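Local atomic coordinates of peptide-binding protein (Photobacterium damsela subsp. piscicida, PDB entry 6SQX), a protein that probably acts as a secreted cysteine endopeptidase of the NlpC/P60 type that cleaves the peptidoglycan of potentially competing bacteria. Residues 226-240 / 252-266. Sequence-based numbering, arbitrary orientation.
Sequences WKRYRLVTPTVRKQD and ILEAGSILPEHKGKL. With EDO (1,2-ethanediol), chain N.
With CG of Arg230 trans to its backbone N (chi1 -179°) and the chain folded back at chi3 (54°), an edge of the guanidinium faces the carboxylate of Glu261, the two planes 28° apart. Arg230 NH1 donates to Glu261 OE1 at 2.7 Å, nearly straight, in a salt bridge. Gly264 N reaches Glu261 OE1 from the opposite face of the carboxylate, so the acid also ties down the type I' turn 262-265, where glycine accepts the positive phi.

Pro260 packs against two aromatic faces, which suit its CH-rich ring: its CG lies 3.9 Å from the centroid of the six-membered ring of Trp226, and its CB over Tyr229, both CH-pi contacts. Strands 230-234 and 259-262 are neighbours in a five-stranded antiparallel sheet, and Val232 and Leu259 exchange both backbone bonds. Beyond a break in register, 238-240 and 252-254 form a separate two-stranded hairpin, where Gln239 and Leu253 pair likewise. Between the ladders, Thr233 brings a hydroxyl to the backbone, OG1 donating to Ser257 O (2.7 Å), and apolar Pro234 packs CG against Leu253 CG at 3.7 Å. On the hairpin, Lys238 NZ meets the syn lone pair of Glu254 OE2 at 2.7 Å, while Glu254 OE1 is salt-bridged to Arg330.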
# COMPACT_ATOMS: atom_id res chain seq x y z
N TRP A 226 -4.73 -7.13 24.38
CA TRP A 226 -4.76 -6.18 23.26
C TRP A 226 -6.19 -5.71 23.00
O TRP A 226 -6.44 -4.50 22.86
CB TRP A 226 -4.20 -6.87 22.01
CG TRP A 226 -4.21 -6.01 20.81
CD1 TRP A 226 -5.27 -5.78 19.95
CD2 TRP A 226 -3.11 -5.25 20.31
NE1 TRP A 226 -4.87 -4.90 18.95
CE2 TRP A 226 -3.54 -4.59 19.13
CE3 TRP A 226 -1.78 -5.09 20.74
CZ2 TRP A 226 -2.69 -3.76 18.39
CZ3 TRP A 226 -0.93 -4.27 19.99
CH2 TRP A 226 -1.39 -3.61 18.83
N LYS A 227 -7.14 -6.64 22.96
CA LYS A 227 -8.53 -6.34 22.65
C LYS A 227 -9.23 -5.51 23.72
O LYS A 227 -10.33 -5.02 23.47
CB LYS A 227 -9.32 -7.64 22.44
CG LYS A 227 -8.87 -8.39 21.21
CD LYS A 227 -9.67 -9.70 21.05
CE LYS A 227 -11.18 -9.44 21.14
NZ LYS A 227 -12.02 -10.49 20.46
N ARG A 228 -8.64 -5.35 24.90
CA ARG A 228 -9.27 -4.55 25.93
C ARG A 228 -8.86 -3.09 25.88
O ARG A 228 -9.51 -2.27 26.55
CB ARG A 228 -8.99 -5.13 27.32
CG ARG A 228 -9.62 -6.50 27.53
CD ARG A 228 -9.27 -7.08 28.88
NE ARG A 228 -9.79 -8.45 29.00
CZ ARG A 228 -9.51 -9.28 30.00
NH1 ARG A 228 -10.03 -10.51 30.00
NH2 ARG A 228 -8.72 -8.90 30.99
N TYR A 229 -7.82 -2.76 25.12
CA TYR A 229 -7.32 -1.39 25.12
C TYR A 229 -8.10 -0.54 24.14
O TYR A 229 -8.53 -1.01 23.08
CB TYR A 229 -5.85 -1.33 24.69
CG TYR A 229 -4.85 -1.71 25.75
CD1 TYR A 229 -4.52 -0.82 26.77
CD2 TYR A 229 -4.21 -2.96 25.73
CE1 TYR A 229 -3.58 -1.17 27.74
CE2 TYR A 229 -3.30 -3.30 26.67
CZ TYR A 229 -2.98 -2.42 27.68
OH TYR A 229 -2.05 -2.80 28.62
N ARG A 230 -8.20 0.75 24.46
CA ARG A 230 -8.45 1.74 23.43
C ARG A 230 -7.27 1.74 22.47
O ARG A 230 -6.12 1.59 22.88
CB ARG A 230 -8.54 3.09 24.13
CG ARG A 230 -8.81 4.27 23.28
CD ARG A 230 -9.27 5.43 24.21
NE ARG A 230 -8.31 5.68 25.30
CZ ARG A 230 -8.47 5.42 26.61
NH1 ARG A 230 -7.47 5.65 27.44
NH2 ARG A 230 -9.61 4.96 27.10
N LEU A 231 -7.56 1.88 21.17
CA LEU A 231 -6.53 1.94 20.14
C LEU A 231 -6.44 3.35 19.57
O LEU A 231 -7.45 4.08 19.48
CB LEU A 231 -6.85 0.95 19.01
CG LEU A 231 -6.88 -0.52 19.45
CD1 LEU A 231 -7.36 -1.39 18.28
CD2 LEU A 231 -5.49 -1.00 19.92
N VAL A 232 -5.22 3.74 19.18
CA VAL A 232 -4.98 5.04 18.60
C VAL A 232 -4.21 4.87 17.30
O VAL A 232 -3.62 3.83 17.02
CB VAL A 232 -4.22 6.02 19.55
CG1 VAL A 232 -5.05 6.37 20.77
CG2 VAL A 232 -2.84 5.45 19.92
N THR A 233 -4.17 5.95 16.52
CA THR A 233 -3.49 5.93 15.24
C THR A 233 -2.87 7.31 15.04
O THR A 233 -3.44 8.31 15.50
CB THR A 233 -4.47 5.54 14.10
OG1 THR A 233 -3.77 5.21 12.91
CG2 THR A 233 -5.54 6.64 13.86
N PRO A 234 -1.70 7.39 14.40
CA PRO A 234 -1.04 8.70 14.31
C PRO A 234 -1.80 9.65 13.40
O PRO A 234 -2.44 9.24 12.43
CB PRO A 234 0.32 8.38 13.69
CG PRO A 234 0.60 6.89 14.09
CD PRO A 234 -0.82 6.27 13.98
N THR A 235 -1.64 10.94 13.66
CA THR A 235 -2.30 11.97 12.86
C THR A 235 -1.36 12.68 11.89
O THR A 235 -1.82 13.58 11.18
CB THR A 235 -3.03 12.98 13.74
OG1 THR A 235 -2.07 13.53 14.64
CG2 THR A 235 -4.12 12.27 14.55
N VAL A 236 -0.07 12.31 11.85
CA VAL A 236 0.90 12.82 10.88
C VAL A 236 1.66 11.62 10.31
O VAL A 236 1.62 10.51 10.87
CB VAL A 236 1.90 13.83 11.52
CG1 VAL A 236 1.16 15.09 12.06
CG2 VAL A 236 2.76 13.16 12.62
N ARG A 237 2.35 11.83 9.19
CA ARG A 237 2.93 10.69 8.48
C ARG A 237 4.04 10.03 9.30
O ARG A 237 4.07 8.81 9.46
CB ARG A 237 3.40 11.05 7.06
CG ARG A 237 3.92 9.81 6.31
CD ARG A 237 4.05 9.98 4.82
NE ARG A 237 5.11 10.89 4.38
CZ ARG A 237 6.30 10.51 3.89
NH1 ARG A 237 7.15 11.43 3.44
NH2 ARG A 237 6.67 9.24 3.85
N LYS A 238 5.02 10.82 9.77
CA LYS A 238 6.14 10.28 10.53
C LYS A 238 6.38 11.13 11.76
O LYS A 238 6.26 12.35 11.70
CB LYS A 238 7.45 10.34 9.74
CG LYS A 238 7.48 9.34 8.52
CD LYS A 238 8.71 9.56 7.73
CE LYS A 238 8.74 8.74 6.47
NZ LYS A 238 9.23 7.34 6.73
N GLN A 239 6.76 10.49 12.86
CA GLN A 239 7.18 11.26 14.03
C GLN A 239 8.16 10.40 14.82
O GLN A 239 8.17 9.17 14.70
CB GLN A 239 5.98 11.69 14.86
CG GLN A 239 5.26 10.56 15.46
CD GLN A 239 3.88 11.05 15.97
OE1 GLN A 239 3.80 11.78 16.96
NE2 GLN A 239 2.80 10.67 15.28
N ASP A 240 9.01 11.05 15.62
CA ASP A 240 10.04 10.34 16.39
C ASP A 240 9.51 9.97 17.78
O ASP A 240 8.92 10.80 18.48
CB ASP A 240 11.23 11.28 16.56
CG ASP A 240 11.85 11.64 15.24
OD1 ASP A 240 11.97 10.73 14.40
OD2 ASP A 240 12.20 12.84 15.00
N ILE A 252 10.76 5.38 14.65
CA ILE A 252 9.84 6.23 13.91
C ILE A 252 8.44 5.63 13.97
O ILE A 252 8.24 4.44 13.68
CB ILE A 252 10.32 6.46 12.47
CG1 ILE A 252 11.64 7.23 12.54
CG2 ILE A 252 9.25 7.22 11.67
CD1 ILE A 252 12.28 7.50 11.19
N LEU A 253 7.47 6.43 14.37
CA LEU A 253 6.06 6.02 14.36
C LEU A 253 5.41 6.51 13.07
O LEU A 253 5.49 7.71 12.75
CB LEU A 253 5.35 6.67 15.56
CG LEU A 253 3.84 6.47 15.72
CD1 LEU A 253 3.52 4.97 15.90
CD2 LEU A 253 3.31 7.31 16.89
N GLU A 254 4.77 5.61 12.32
CA GLU A 254 4.28 5.90 10.98
C GLU A 254 2.76 5.92 10.96
O GLU A 254 2.09 5.08 11.61
CB GLU A 254 4.74 4.83 9.99
CG GLU A 254 6.25 4.84 9.77
CD GLU A 254 6.73 5.62 8.53
OE1 GLU A 254 5.87 6.24 7.85
OE2 GLU A 254 7.96 5.60 8.29
N ALA A 255 2.19 6.85 10.21
CA ALA A 255 0.74 6.83 10.00
C ALA A 255 0.32 5.46 9.45
O ALA A 255 1.07 4.80 8.71
CB ALA A 255 0.32 7.95 9.04
N GLY A 256 -0.88 5.05 9.83
CA GLY A 256 -1.38 3.71 9.52
C GLY A 256 -1.22 2.73 10.66
O GLY A 256 -1.92 1.73 10.70
N SER A 257 -0.31 3.01 11.60
CA SER A 257 -0.16 2.16 12.77
C SER A 257 -1.40 2.25 13.65
O SER A 257 -2.05 3.29 13.75
CB SER A 257 1.02 2.63 13.62
OG SER A 257 2.20 2.66 12.84
N ILE A 258 -1.70 1.15 14.34
CA ILE A 258 -2.84 1.03 15.20
C ILE A 258 -2.32 0.41 16.50
O ILE A 258 -1.86 -0.74 16.51
CB ILE A 258 -3.96 0.19 14.56
CG1 ILE A 258 -4.45 0.85 13.26
CG2 ILE A 258 -5.14 -0.03 15.51
CD1 ILE A 258 -5.29 -0.16 12.39
N LEU A 259 -2.33 1.19 17.58
CA LEU A 259 -1.61 0.77 18.77
C LEU A 259 -2.42 1.07 20.03
O LEU A 259 -3.25 1.99 20.03
CB LEU A 259 -0.27 1.53 18.88
CG LEU A 259 0.74 1.20 17.76
CD1 LEU A 259 1.85 2.27 17.71
CD2 LEU A 259 1.35 -0.21 18.01
N PRO A 260 -2.21 0.30 21.10
CA PRO A 260 -2.91 0.57 22.36
C PRO A 260 -2.50 1.91 22.99
O PRO A 260 -1.39 2.41 22.79
CB PRO A 260 -2.46 -0.59 23.28
CG PRO A 260 -2.02 -1.68 22.33
CD PRO A 260 -1.38 -0.92 21.17
N GLU A 261 -3.41 2.43 23.81
CA GLU A 261 -3.13 3.64 24.56
C GLU A 261 -3.84 3.54 25.91
O GLU A 261 -4.97 3.06 26.00
CB GLU A 261 -3.66 4.85 23.75
CG GLU A 261 -3.77 6.17 24.52
CD GLU A 261 -5.14 6.36 25.18
OE1 GLU A 261 -5.18 6.56 26.41
OE2 GLU A 261 -6.19 6.30 24.46
N HIS A 262 -3.14 3.95 26.96
CA HIS A 262 -3.69 3.92 28.31
C HIS A 262 -3.28 5.21 29.01
O HIS A 262 -2.10 5.57 29.00
CB HIS A 262 -3.14 2.69 29.04
CG HIS A 262 -3.57 2.59 30.47
ND1 HIS A 262 -4.81 2.13 30.83
CD2 HIS A 262 -2.94 2.93 31.62
CE1 HIS A 262 -4.93 2.17 32.15
NE2 HIS A 262 -3.80 2.65 32.65
N LYS A 263 -4.27 5.93 29.57
CA LYS A 263 -4.01 7.19 30.27
C LYS A 263 -3.24 8.17 29.40
O LYS A 263 -2.47 9.01 29.89
CB LYS A 263 -3.39 7.00 31.65
CG LYS A 263 -4.34 6.30 32.62
CD LYS A 263 -3.68 6.01 33.97
CE LYS A 263 -4.60 5.20 34.90
NZ LYS A 263 -3.91 4.68 36.12
N GLY A 264 -3.54 8.15 28.10
CA GLY A 264 -2.94 9.07 27.15
C GLY A 264 -1.56 8.72 26.67
O GLY A 264 -0.97 9.50 25.89
N LYS A 265 -1.01 7.57 27.09
CA LYS A 265 0.32 7.14 26.69
C LYS A 265 0.19 5.98 25.72
O LYS A 265 -0.53 5.01 25.99
CB LYS A 265 1.19 6.76 27.88
CG LYS A 265 1.48 7.96 28.82
CD LYS A 265 2.48 7.60 29.90
CE LYS A 265 2.61 8.75 30.92
NZ LYS A 265 3.43 8.37 32.11
N LEU A 266 0.88 6.09 24.61
CA LEU A 266 0.99 5.01 23.64
C LEU A 266 1.70 3.80 24.24
O LEU A 266 2.63 3.93 25.03
CB LEU A 266 1.84 5.57 22.49
CG LEU A 266 1.99 4.76 21.22
CD1 LEU A 266 0.64 4.74 20.54
CD2 LEU A 266 3.02 5.45 20.35
C1 EDO N . 11.77 3.28 9.63
O1 EDO N . 11.29 2.58 10.77
C2 EDO N . 10.55 3.76 8.83
O2 EDO N . 9.94 4.88 9.46
O HOH W 1 -7.07 1.77 26.99
O HOH W 2 -2.98 6.83 10.91
O HOH W 3 3.28 9.37 12.78
O HOH W 4 6.02 6.95 5.19